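Local atomic coordinates of glycosyl hydrolase (Rhizobium leguminosarum bv. trifolii, PDB entry 5NDX), a protein that probably hydrolyses O-glycosidic bonds as a family 39 glycoside hydrolase, a bacterial orthologue of human alpha-L-iduronidase. Residues E265-H279 with L310-T324. The protein carries 2 engineered substitutions. Sequence-based numbering, arbitrary orientation.
Sequences ECDPQLGWSDHHSWH and LSSDHAFIGGWSQRT. Unlike the reference sequence in segment 310-324: Ser312 (reference Asn). With 8U8 ((2~{R},3~{S},4~{S},5~{R},6~{S})-6-(4-methyl-2-oxidanylidene-chromen-7-yl)oxy-3,4,5-tris(oxidanyl)oxane-2-carboxylic acid), chain M.
Buried loop-to-loop contact at the mouth of the barrel: residues 265-279, following strand 261-263, lie against residues 310-324, following strand 307-310, and form part of the wall of the sugar site. Beside the strand ends, Cys266 N donates to Ser311 O (2.7 Å). Farther along, Trp272 O accepts from Arg323 N, and Ser321 O from His276 N. The Arg323 chain, bent at chi3 (88°), lays the guanidinium between Trp272 CB on one face and the Asp267 carboxylate stacked on the other, planes 3° apart, a salt bridge of charges alone, since Asp267 OD1 lies well out of the guanidinium plane. The guanidinium edge is left for in-plane bonds: NH1 to Gln269 O (2.9 Å) and to ligand O6 (3.0 Å), NE and NH2 both to Asp313 O. Asp267 OD1 accepts from Asp313 N through its syn lone pair (2.8 Å), while Lys222 forms a salt bridge with OD2. The five-membered ring of Trp272 stacks face to face on Phe316, centroids 3.7 Å apart. Gln322 NE2 reaches Ser273 O (3.0 Å). Gly271 N and Trp272 N join Arg323 in gripping the ligand carboxylate; Glu265 OE2 and Asp313 OD2 accept hydrogen bonds from sugar hydroxyls O3 and O5. Such loops contribute to the substrate pocket of a TIM-barrel glycosidase, here one recognising a uronic acid.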
ATOM      1  N   GLU A 265      -8.242   4.172   7.020  1.00 38.25           N
ATOM      2  CA  GLU A 265      -7.722   2.976   7.678  1.00 39.52           C
ATOM      3  C   GLU A 265      -8.634   1.808   7.421  1.00 38.61           C
ATOM      4  O   GLU A 265      -9.498   1.479   8.250  1.00 39.81           O
ATOM      5  CB  GLU A 265      -7.640   3.160   9.200  1.00 41.73           C
ATOM      6  CG  GLU A 265      -6.345   3.675   9.706  1.00 42.51           C
ATOM      7  CD  GLU A 265      -6.319   3.735  11.221  1.00 42.63           C
ATOM      8  OE1 GLU A 265      -6.583   2.693  11.871  1.00 42.90           O
ATOM      9  OE2 GLU A 265      -5.993   4.810  11.749  1.00 42.93           O
ATOM     10  N   CYS A 266      -8.482   1.183   6.283  1.00 36.48           N
ATOM     11  CA  CYS A 266      -9.433   0.202   5.893  1.00 40.14           C
ATOM     12  C   CYS A 266      -8.745  -1.167   5.983  1.00 42.98           C
ATOM     13  O   CYS A 266      -8.032  -1.542   5.069  1.00 50.44           O
ATOM     14  CB  CYS A 266      -9.911   0.507   4.518  1.00 39.65           C
ATOM     15  SG  CYS A 266     -11.145  -0.641   3.887  1.00 46.35           S
ATOM     16  N   ASP A 267      -8.908  -1.846   7.110  1.00 37.15           N
ATOM     17  CA  ASP A 267      -8.300  -3.148   7.333  1.00 38.61           C
ATOM     18  C   ASP A 267      -9.401  -4.193   7.571  1.00 37.11           C
ATOM     19  O   ASP A 267     -10.484  -3.862   8.022  1.00 37.04           O
ATOM     20  CB  ASP A 267      -7.316  -3.080   8.526  1.00 39.18           C
ATOM     21  CG  ASP A 267      -6.280  -1.949   8.353  1.00 40.16           C
ATOM     22  OD1 ASP A 267      -5.369  -2.058   7.467  1.00 38.59           O
ATOM     23  OD2 ASP A 267      -6.411  -0.952   9.098  1.00 39.55           O
ATOM     24  N   PRO A 268      -9.125  -5.447   7.257  1.00 36.49           N
ATOM     25  CA  PRO A 268     -10.172  -6.448   7.456  1.00 36.50           C
ATOM     26  C   PRO A 268     -10.505  -6.686   8.916  1.00 34.18           C
ATOM     27  O   PRO A 268     -11.646  -7.008   9.240  1.00 36.01           O
ATOM     28  CB  PRO A 268      -9.625  -7.695   6.772  1.00 36.08           C
ATOM     29  CG  PRO A 268      -8.266  -7.356   6.281  1.00 37.41           C
ATOM     30  CD  PRO A 268      -7.944  -5.962   6.552  1.00 37.69           C
ATOM     31  N   GLN A 269      -9.532  -6.523   9.802  1.00 34.99           N
ATOM     32  CA  GLN A 269      -9.795  -6.668  11.232  1.00 34.33           C
ATOM     33  C   GLN A 269      -9.023  -5.653  12.055  1.00 35.07           C
ATOM     34  O   GLN A 269      -7.802  -5.437  11.848  1.00 34.25           O
ATOM     35  CB  GLN A 269      -9.473  -8.083  11.703  1.00 34.33           C
ATOM     36  CG  GLN A 269      -9.866  -8.363  13.165  1.00 34.89           C
ATOM     37  CD  GLN A 269      -9.838  -9.832  13.571  1.00 35.53           C
ATOM     38  OE1 GLN A 269      -9.236 -10.685  12.901  1.00 34.40           O
ATOM     39  NE2 GLN A 269     -10.500 -10.143  14.687  1.00 35.23           N
ATOM     40  N   LEU A 270      -9.728  -5.033  12.994  1.00 36.17           N
ATOM     41  CA  LEU A 270      -9.107  -4.182  14.030  1.00 38.78           C
ATOM     42  C   LEU A 270      -8.017  -4.905  14.812  1.00 36.15           C
ATOM     43  O   LEU A 270      -8.050  -6.136  14.956  1.00 35.57           O
ATOM     44  CB  LEU A 270     -10.156  -3.609  15.004  1.00 42.36           C
ATOM     45  CG  LEU A 270     -10.965  -2.473  14.390  1.00 51.31           C
ATOM     46  CD1 LEU A 270     -12.486  -2.568  14.632  1.00 56.06           C
ATOM     47  CD2 LEU A 270     -10.393  -1.088  14.816  1.00 53.41           C
ATOM     48  N   GLY A 271      -7.041  -4.135  15.296  1.00 36.40           N
ATOM     49  CA  GLY A 271      -5.983  -4.681  16.219  1.00 36.63           C
ATOM     50  C   GLY A 271      -4.802  -5.374  15.513  1.00 37.36           C
ATOM     51  O   GLY A 271      -4.700  -6.596  15.496  1.00 35.46           O
ATOM     52  N   TRP A 272      -3.907  -4.567  14.951  1.00 36.95           N
ATOM     53  CA  TRP A 272      -2.822  -5.058  14.095  1.00 37.52           C
ATOM     54  C   TRP A 272      -1.932  -6.090  14.748  1.00 36.64           C
ATOM     55  O   TRP A 272      -1.365  -6.977  14.065  1.00 34.76           O
ATOM     56  CB  TRP A 272      -1.932  -3.882  13.638  1.00 36.93           C
ATOM     57  CG  TRP A 272      -0.962  -3.347  14.653  1.00 37.76           C
ATOM     58  CD1 TRP A 272      -1.163  -2.284  15.496  1.00 38.81           C
ATOM     59  CD2 TRP A 272       0.354  -3.820  14.926  1.00 37.47           C
ATOM     60  NE1 TRP A 272      -0.054  -2.080  16.265  1.00 38.46           N
ATOM     61  CE2 TRP A 272       0.889  -3.006  15.940  1.00 38.61           C
ATOM     62  CE3 TRP A 272       1.130  -4.857  14.421  1.00 39.23           C
ATOM     63  CZ2 TRP A 272       2.162  -3.194  16.451  1.00 41.26           C
ATOM     64  CZ3 TRP A 272       2.397  -5.057  14.929  1.00 39.82           C
ATOM     65  CH2 TRP A 272       2.905  -4.240  15.935  1.00 41.42           C
ATOM     66  N   SER A 273      -1.720  -5.925  16.049  1.00 34.69           N
ATOM     67  CA  SER A 273      -0.761  -6.760  16.754  1.00 35.83           C
ATOM     68  C   SER A 273      -1.335  -8.084  17.293  1.00 35.49           C
ATOM     69  O   SER A 273      -0.577  -8.930  17.770  1.00 35.17           O
ATOM     70  CB  SER A 273      -0.105  -5.982  17.901  1.00 37.97           C
ATOM     71  OG  SER A 273      -1.065  -5.741  18.923  1.00 37.19           O
ATOM     72  N   ASP A 274      -2.633  -8.306  17.209  1.00 35.31           N
ATOM     73  CA  ASP A 274      -3.180  -9.632  17.531  1.00 36.49           C
ATOM     74  C   ASP A 274      -2.720 -10.643  16.473  1.00 38.15           C
ATOM     75  O   ASP A 274      -2.361 -10.238  15.371  1.00 35.90           O
ATOM     76  CB  ASP A 274      -4.703  -9.571  17.540  1.00 37.89           C
ATOM     77  CG  ASP A 274      -5.234  -8.779  18.719  1.00 40.00           C
ATOM     78  OD1 ASP A 274      -4.601  -8.866  19.776  1.00 39.55           O
ATOM     79  OD2 ASP A 274      -6.276  -8.110  18.586  1.00 40.65           O
ATOM     80  N   HIS A 275      -2.661 -11.929  16.832  1.00 36.01           N
ATOM     81  CA  HIS A 275      -2.183 -12.951  15.916  1.00 36.58           C
ATOM     82  C   HIS A 275      -3.352 -13.557  15.122  1.00 36.04           C
ATOM     83  O   HIS A 275      -4.253 -14.162  15.695  1.00 33.89           O
ATOM     84  CB  HIS A 275      -1.397 -14.009  16.659  1.00 36.00           C
ATOM     85  CG  HIS A 275      -0.212 -13.440  17.331  1.00 38.44           C
ATOM     86  ND1 HIS A 275       0.943 -13.139  16.655  1.00 38.76           N
ATOM     87  CD2 HIS A 275      -0.027 -13.014  18.601  1.00 40.78           C
ATOM     88  CE1 HIS A 275       1.818 -12.621  17.487  1.00 39.75           C
ATOM     89  NE2 HIS A 275       1.258 -12.544  18.679  1.00 40.38           N
ATOM     90  N   HIS A 276      -3.387 -13.219  13.831  1.00 33.07           N
ATOM     91  CA  HIS A 276      -4.340 -13.783  12.898  1.00 32.16           C
ATOM     92  C   HIS A 276      -3.498 -14.178  11.679  1.00 31.75           C
ATOM     93  O   HIS A 276      -3.059 -13.308  10.892  1.00 31.70           O
ATOM     94  CB  HIS A 276      -5.389 -12.754  12.524  1.00 32.72           C
ATOM     95  CG  HIS A 276      -6.154 -12.192  13.678  1.00 33.59           C
ATOM     96  ND1 HIS A 276      -7.066 -12.939  14.402  1.00 34.67           N
ATOM     97  CD2 HIS A 276      -6.158 -10.955  14.231  1.00 32.73           C
ATOM     98  CE1 HIS A 276      -7.604 -12.181  15.339  1.00 33.71           C
ATOM     99  NE2 HIS A 276      -7.063 -10.980  15.263  1.00 33.54           N
ATOM    100  N   SER A 277      -3.268 -15.475  11.549  1.00 30.65           N
ATOM    101  CA  SER A 277      -2.324 -16.052  10.619  1.00 31.37           C
ATOM    102  C   SER A 277      -2.613 -15.847   9.119  1.00 31.36           C
ATOM    103  O   SER A 277      -1.703 -15.866   8.294  1.00 30.55           O
ATOM    104  CB  SER A 277      -2.134 -17.524  10.916  1.00 33.02           C
ATOM    105  OG  SER A 277      -1.350 -17.658  12.090  1.00 34.63           O
ATOM    106  N   TRP A 278      -3.867 -15.610   8.804  1.00 31.37           N
ATOM    107  CA  TRP A 278      -4.255 -15.270   7.477  1.00 32.09           C
ATOM    108  C   TRP A 278      -3.583 -13.996   6.914  1.00 31.66           C
ATOM    109  O   TRP A 278      -3.540 -13.842   5.700  1.00 31.19           O
ATOM    110  CB  TRP A 278      -5.780 -15.144   7.354  1.00 30.31           C
ATOM    111  CG  TRP A 278      -6.499 -14.321   8.317  1.00 30.91           C
ATOM    112  CD1 TRP A 278      -7.197 -14.784   9.430  1.00 31.61           C
ATOM    113  CD2 TRP A 278      -6.732 -12.909   8.261  1.00 29.54           C
ATOM    114  NE1 TRP A 278      -7.773 -13.729  10.079  1.00 32.38           N
ATOM    115  CE2 TRP A 278      -7.512 -12.573   9.382  1.00 31.36           C
ATOM    116  CE3 TRP A 278      -6.297 -11.877   7.397  1.00 30.36           C
ATOM    117  CZ2 TRP A 278      -7.927 -11.270   9.634  1.00 30.97           C
ATOM    118  CZ3 TRP A 278      -6.734 -10.616   7.612  1.00 30.34           C
ATOM    119  CH2 TRP A 278      -7.545 -10.311   8.725  1.00 32.28           C
ATOM    120  N   HIS A 279      -3.045 -13.134   7.774  1.00 29.90           N
ATOM    121  CA  HIS A 279      -2.247 -12.006   7.296  1.00 30.33           C
ATOM    122  C   HIS A 279      -0.998 -12.440   6.533  1.00 30.07           C
ATOM    123  O   HIS A 279      -0.465 -11.676   5.718  1.00 30.02           O
ATOM    124  CB  HIS A 279      -1.847 -11.097   8.431  1.00 31.73           C
ATOM    125  CG  HIS A 279      -2.962 -10.238   8.952  1.00 33.48           C
ATOM    126  ND1 HIS A 279      -3.497 -10.406  10.203  1.00 36.19           N
ATOM    127  CD2 HIS A 279      -3.623  -9.194   8.404  1.00 33.19           C
ATOM    128  CE1 HIS A 279      -4.443  -9.510  10.415  1.00 34.56           C
ATOM    129  NE2 HIS A 279      -4.568  -8.787   9.328  1.00 36.36           N
ATOM    130  N   LEU A 310      -8.640   4.920  -0.299  1.00 33.50           N
ATOM    131  CA  LEU A 310      -8.778   3.837   0.677  1.00 36.66           C
ATOM    132  C   LEU A 310      -7.357   3.504   1.086  1.00 37.07           C
ATOM    133  O   LEU A 310      -6.540   3.123   0.243  1.00 37.65           O
ATOM    134  CB  LEU A 310      -9.480   2.669   0.028  1.00 36.28           C
ATOM    135  CG  LEU A 310      -9.724   1.428   0.870  1.00 39.39           C
ATOM    136  CD1 LEU A 310     -10.860   0.675   0.235  1.00 40.26           C
ATOM    137  CD2 LEU A 310      -8.499   0.543   0.958  1.00 41.03           C
ATOM    138  N   SER A 311      -7.012   3.736   2.340  1.00 35.86           N
ATOM    139  CA  SER A 311      -5.656   3.445   2.811  1.00 35.75           C
ATOM    140  C   SER A 311      -5.732   2.239   3.747  1.00 36.92           C
ATOM    141  O   SER A 311      -6.574   2.185   4.626  1.00 36.43           O
ATOM    142  CB  SER A 311      -5.088   4.665   3.525  1.00 37.00           C
ATOM    143  OG  SER A 311      -3.746   4.517   3.955  1.00 38.54           O
ATOM    144  N   SER A 312      -4.822   1.316   3.560  1.00 37.68           N
ATOM    145  CA  SER A 312      -4.575   0.216   4.464  1.00 42.13           C
ATOM    146  C   SER A 312      -3.698   0.704   5.612  1.00 41.50           C
ATOM    147  O   SER A 312      -3.103   1.754   5.525  1.00 55.04           O
ATOM    148  CB  SER A 312      -3.900  -0.906   3.681  1.00 42.57           C
ATOM    149  OG  SER A 312      -4.838  -1.418   2.775  1.00 44.09           O
ATOM    150  N   ASP A 313      -3.706   0.035   6.732  1.00 39.04           N
ATOM    151  CA  ASP A 313      -2.871   0.453   7.853  1.00 37.24           C
ATOM    152  C   ASP A 313      -2.005  -0.718   8.304  1.00 34.31           C
ATOM    153  O   ASP A 313      -2.129  -1.226   9.408  1.00 34.86           O
ATOM    154  CB  ASP A 313      -3.778   0.987   8.929  1.00 41.01           C
ATOM    155  CG  ASP A 313      -3.041   1.799   9.935  1.00 46.12           C
ATOM    156  OD1 ASP A 313      -2.336   2.746   9.532  1.00 50.21           O
ATOM    157  OD2 ASP A 313      -3.193   1.484  11.117  1.00 50.42           O
ATOM    158  N   HIS A 314      -1.169  -1.176   7.375  1.00 31.74           N
ATOM    159  CA  HIS A 314      -0.517  -2.468   7.455  1.00 31.57           C
ATOM    160  C   HIS A 314       0.986  -2.437   7.303  1.00 31.53           C
ATOM    161  O   HIS A 314       1.600  -3.477   7.007  1.00 30.53           O
ATOM    162  CB  HIS A 314      -1.178  -3.491   6.532  1.00 31.52           C
ATOM    163  CG  HIS A 314      -1.047  -3.251   5.048  1.00 32.31           C
ATOM    164  ND1 HIS A 314      -0.481  -2.126   4.466  1.00 33.53           N
ATOM    165  CD2 HIS A 314      -1.432  -4.039   4.023  1.00 32.49           C
ATOM    166  CE1 HIS A 314      -0.527  -2.239   3.155  1.00 33.18           C
ATOM    167  NE2 HIS A 314      -1.086  -3.399   2.861  1.00 34.64           N
ATOM    168  N   ALA A 315       1.579  -1.259   7.544  1.00 30.93           N
ATOM    169  CA  ALA A 315       3.038  -1.123   7.481  1.00 31.79           C
ATOM    170  C   ALA A 315       3.713  -1.160   8.840  1.00 31.40           C
ATOM    171  O   ALA A 315       4.862  -0.768   8.966  1.00 33.04           O
ATOM    172  CB  ALA A 315       3.431   0.124   6.672  1.00 32.41           C
ATOM    173  N   PHE A 316       2.991  -1.613   9.858  1.00 33.37           N
ATOM    174  CA  PHE A 316       3.530  -1.885  11.196  1.00 34.06           C
ATOM    175  C   PHE A 316       4.588  -2.949  11.025  1.00 35.43           C
ATOM    176  O   PHE A 316       4.605  -3.673   9.996  1.00 35.37           O
ATOM    177  CB  PHE A 316       2.456  -2.394  12.165  1.00 34.59           C
ATOM    178  CG  PHE A 316       1.443  -1.369  12.521  1.00 35.52           C
ATOM    179  CD1 PHE A 316       1.664  -0.509  13.574  1.00 35.06           C
ATOM    180  CD2 PHE A 316       0.247  -1.243  11.786  1.00 36.35           C
ATOM    181  CE1 PHE A 316       0.725   0.468  13.900  1.00 36.78           C
ATOM    182  CE2 PHE A 316      -0.699  -0.268  12.126  1.00 35.60           C
ATOM    183  CZ  PHE A 316      -0.458   0.594  13.170  1.00 36.45           C
ATOM    184  N   ILE A 317       5.522  -2.986  11.979  1.00 35.41           N
ATOM    185  CA  ILE A 317       6.611  -3.973  11.986  1.00 36.11           C
ATOM    186  C   ILE A 317       6.233  -5.112  12.929  1.00 35.98           C
ATOM    187  O   ILE A 317       5.849  -4.836  14.018  1.00 36.00           O
ATOM    188  CB  ILE A 317       7.945  -3.336  12.471  1.00 37.16           C
ATOM    189  CG1 ILE A 317       8.316  -2.191  11.546  1.00 38.62           C
ATOM    190  CG2 ILE A 317       9.047  -4.372  12.481  1.00 37.90           C
ATOM    191  CD1 ILE A 317       9.643  -1.539  11.843  1.00 39.76           C
ATOM    192  N   GLY A 318       6.336  -6.372  12.487  1.00 36.06           N
ATOM    193  CA  GLY A 318       5.977  -7.522  13.304  1.00 35.50           C
ATOM    194  C   GLY A 318       6.047  -8.830  12.540  1.00 35.76           C
ATOM    195  O   GLY A 318       6.733  -8.941  11.523  1.00 34.22           O
ATOM    196  N   GLY A 319       5.358  -9.833  13.069  1.00 34.83           N
ATOM    197  CA  GLY A 319       5.499 -11.208  12.603  1.00 33.08           C
ATOM    198  C   GLY A 319       4.522 -11.632  11.524  1.00 31.62           C
ATOM    199  O   GLY A 319       3.710 -10.834  11.011  1.00 31.24           O
ATOM    200  N   TRP A 320       4.598 -12.898  11.186  1.00 32.64           N
ATOM    201  CA  TRP A 320       3.763 -13.493  10.119  1.00 32.27           C
ATOM    202  C   TRP A 320       2.265 -13.298  10.308  1.00 33.79           C
ATOM    203  O   TRP A 320       1.526 -13.076   9.319  1.00 34.55           O
ATOM    204  CB  TRP A 320       4.063 -14.971  10.006  1.00 33.44           C
ATOM    205  CG  TRP A 320       5.416 -15.346   9.441  1.00 34.68           C
ATOM    206  CD1 TRP A 320       6.489 -15.826  10.135  1.00 35.20           C
ATOM    207  CD2 TRP A 320       5.794 -15.356   8.067  1.00 33.31           C
ATOM    208  NE1 TRP A 320       7.520 -16.089   9.282  1.00 36.40           N
ATOM    209  CE2 TRP A 320       7.118 -15.818   8.005  1.00 35.75           C
ATOM    210  CE3 TRP A 320       5.167 -14.968   6.896  1.00 33.05           C
ATOM    211  CZ2 TRP A 320       7.818 -15.948   6.794  1.00 34.63           C
ATOM    212  CZ3 TRP A 320       5.858 -15.098   5.701  1.00 34.01           C
ATOM    213  CH2 TRP A 320       7.175 -15.602   5.668  1.00 32.71           C
ATOM    214  N   SER A 321       1.824 -13.330  11.566  1.00 32.52           N
ATOM    215  CA  SER A 321       0.428 -13.358  11.952  1.00 33.68           C
ATOM    216  C   SER A 321      -0.071 -12.005  12.347  1.00 32.10           C
ATOM    217  O   SER A 321      -1.240 -11.849  12.681  1.00 34.97           O
ATOM    218  CB  SER A 321       0.248 -14.266  13.214  1.00 37.44           C
ATOM    219  OG  SER A 321       0.406 -15.560  12.747  1.00 46.50           O
ATOM    220  N   GLN A 322       0.764 -11.000  12.282  1.00 31.76           N
ATOM    221  CA  GLN A 322       0.284  -9.638  12.547  1.00 31.46           C
ATOM    222  C   GLN A 322      -0.064  -8.908  11.262  1.00 32.17           C
ATOM    223  O   GLN A 322       0.290  -9.403  10.193  1.00 32.49           O
ATOM    224  CB  GLN A 322       1.348  -8.950  13.384  1.00 32.07           C
ATOM    225  CG  GLN A 322       1.436  -9.629  14.757  1.00 31.93           C
ATOM    226  CD  GLN A 322       2.557  -9.085  15.610  1.00 34.84           C
ATOM    227  OE1 GLN A 322       3.669  -8.842  15.138  1.00 37.46           O
ATOM    228  NE2 GLN A 322       2.261  -8.833  16.848  1.00 35.27           N
ATOM    229  N   ARG A 323      -0.775  -7.776  11.346  1.00 31.68           N
ATOM    230  CA  ARG A 323      -1.173  -7.020  10.150  1.00 33.22           C
ATOM    231  C   ARG A 323      -0.031  -6.142   9.696  1.00 31.95           C
ATOM    232  O   ARG A 323       0.063  -4.915  10.011  1.00 32.09           O
ATOM    233  CB  ARG A 323      -2.385  -6.191  10.411  1.00 34.18           C
ATOM    234  CG  ARG A 323      -2.944  -5.432   9.187  1.00 36.02           C
ATOM    235  CD  ARG A 323      -4.330  -4.863   9.601  1.00 39.28           C
ATOM    236  NE  ARG A 323      -4.083  -3.676  10.152  1.00 38.63           N
ATOM    237  CZ  ARG A 323      -4.660  -3.057  11.166  1.00 38.21           C
ATOM    238  NH1 ARG A 323      -5.740  -3.420  11.841  1.00 38.37           N
ATOM    239  NH2 ARG A 323      -4.063  -1.936  11.428  1.00 37.84           N
ATOM    240  N   THR A 324       0.879  -6.811   9.041  1.00 31.16           N
ATOM    241  CA  THR A 324       2.163  -6.234   8.627  1.00 31.79           C
ATOM    242  C   THR A 324       2.442  -6.758   7.223  1.00 31.45           C
ATOM    243  O   THR A 324       2.036  -7.893   6.857  1.00 30.73           O
ATOM    244  CB  THR A 324       3.324  -6.625   9.577  1.00 33.52           C
ATOM    245  OG1 THR A 324       3.613  -8.014   9.472  1.00 36.15           O
ATOM    246  CG2 THR A 324       2.953  -6.345  11.048  1.00 34.66           C
TER
HETATM  247  C15 8U8 M 712      -9.741   2.361  21.197  1.00126.91           C
HETATM  248  C13 8U8 M 712     -10.492   2.326  20.000  1.00131.95           C
HETATM  249  C14 8U8 M 712     -11.883   2.427  20.082  1.00132.30           C
HETATM  250  C16 8U8 M 712     -12.661   2.435  18.921  1.00131.61           C
HETATM  251  O9  8U8 M 712     -13.880   2.495  19.073  1.00128.59           O
HETATM  252  O8  8U8 M 712     -12.082   2.326  17.671  1.00122.24           O
HETATM  253  C11 8U8 M 712     -10.715   2.341  17.547  1.00118.18           C
HETATM  254  C10 8U8 M 712     -10.155   2.370  16.265  1.00111.55           C
HETATM  255  C12 8U8 M 712      -9.903   2.327  18.713  1.00128.18           C
HETATM  256  C7  8U8 M 712      -8.506   2.375  18.535  1.00122.67           C
HETATM  257  C8  8U8 M 712      -7.951   2.409  17.251  1.00115.94           C
HETATM  258  C9  8U8 M 712      -8.765   2.395  16.106  1.00109.17           C
HETATM  259  O2  8U8 M 712      -8.264   2.463  14.821  1.00 90.24           O
HETATM  260  C5  8U8 M 712      -6.911   2.007  14.427  1.00 68.08           C
HETATM  261  O1  8U8 M 712      -6.690   0.697  14.973  1.00 60.78           O
HETATM  262  C1  8U8 M 712      -5.400   0.220  15.019  1.00 48.18           C
HETATM  263  C6  8U8 M 712      -5.576  -1.148  14.682  1.00 35.15           C
HETATM  264  O7  8U8 M 712      -4.729  -1.922  15.113  1.00 37.79           O
HETATM  265  O6  8U8 M 712      -6.532  -1.413  13.975  1.00 37.30           O
HETATM  266  C2  8U8 M 712      -4.401   0.780  13.961  1.00 59.96           C
HETATM  267  O5  8U8 M 712      -4.665   0.147  12.691  1.00 54.97           O
HETATM  268  C3  8U8 M 712      -4.413   2.368  13.856  1.00 54.95           C
HETATM  269  O4  8U8 M 712      -3.208   2.876  14.315  1.00 55.21           O
HETATM  270  C4  8U8 M 712      -5.609   2.991  14.643  1.00 66.47           C
HETATM  271  O3  8U8 M 712      -5.754   4.408  14.219  1.00 53.88           O
HETATM  272  O   HOH W   1      -6.546  -3.229   3.572  1.00 39.67           O
HETATM  273  O   HOH W   2       0.615  -9.171   4.821  1.00 28.88           O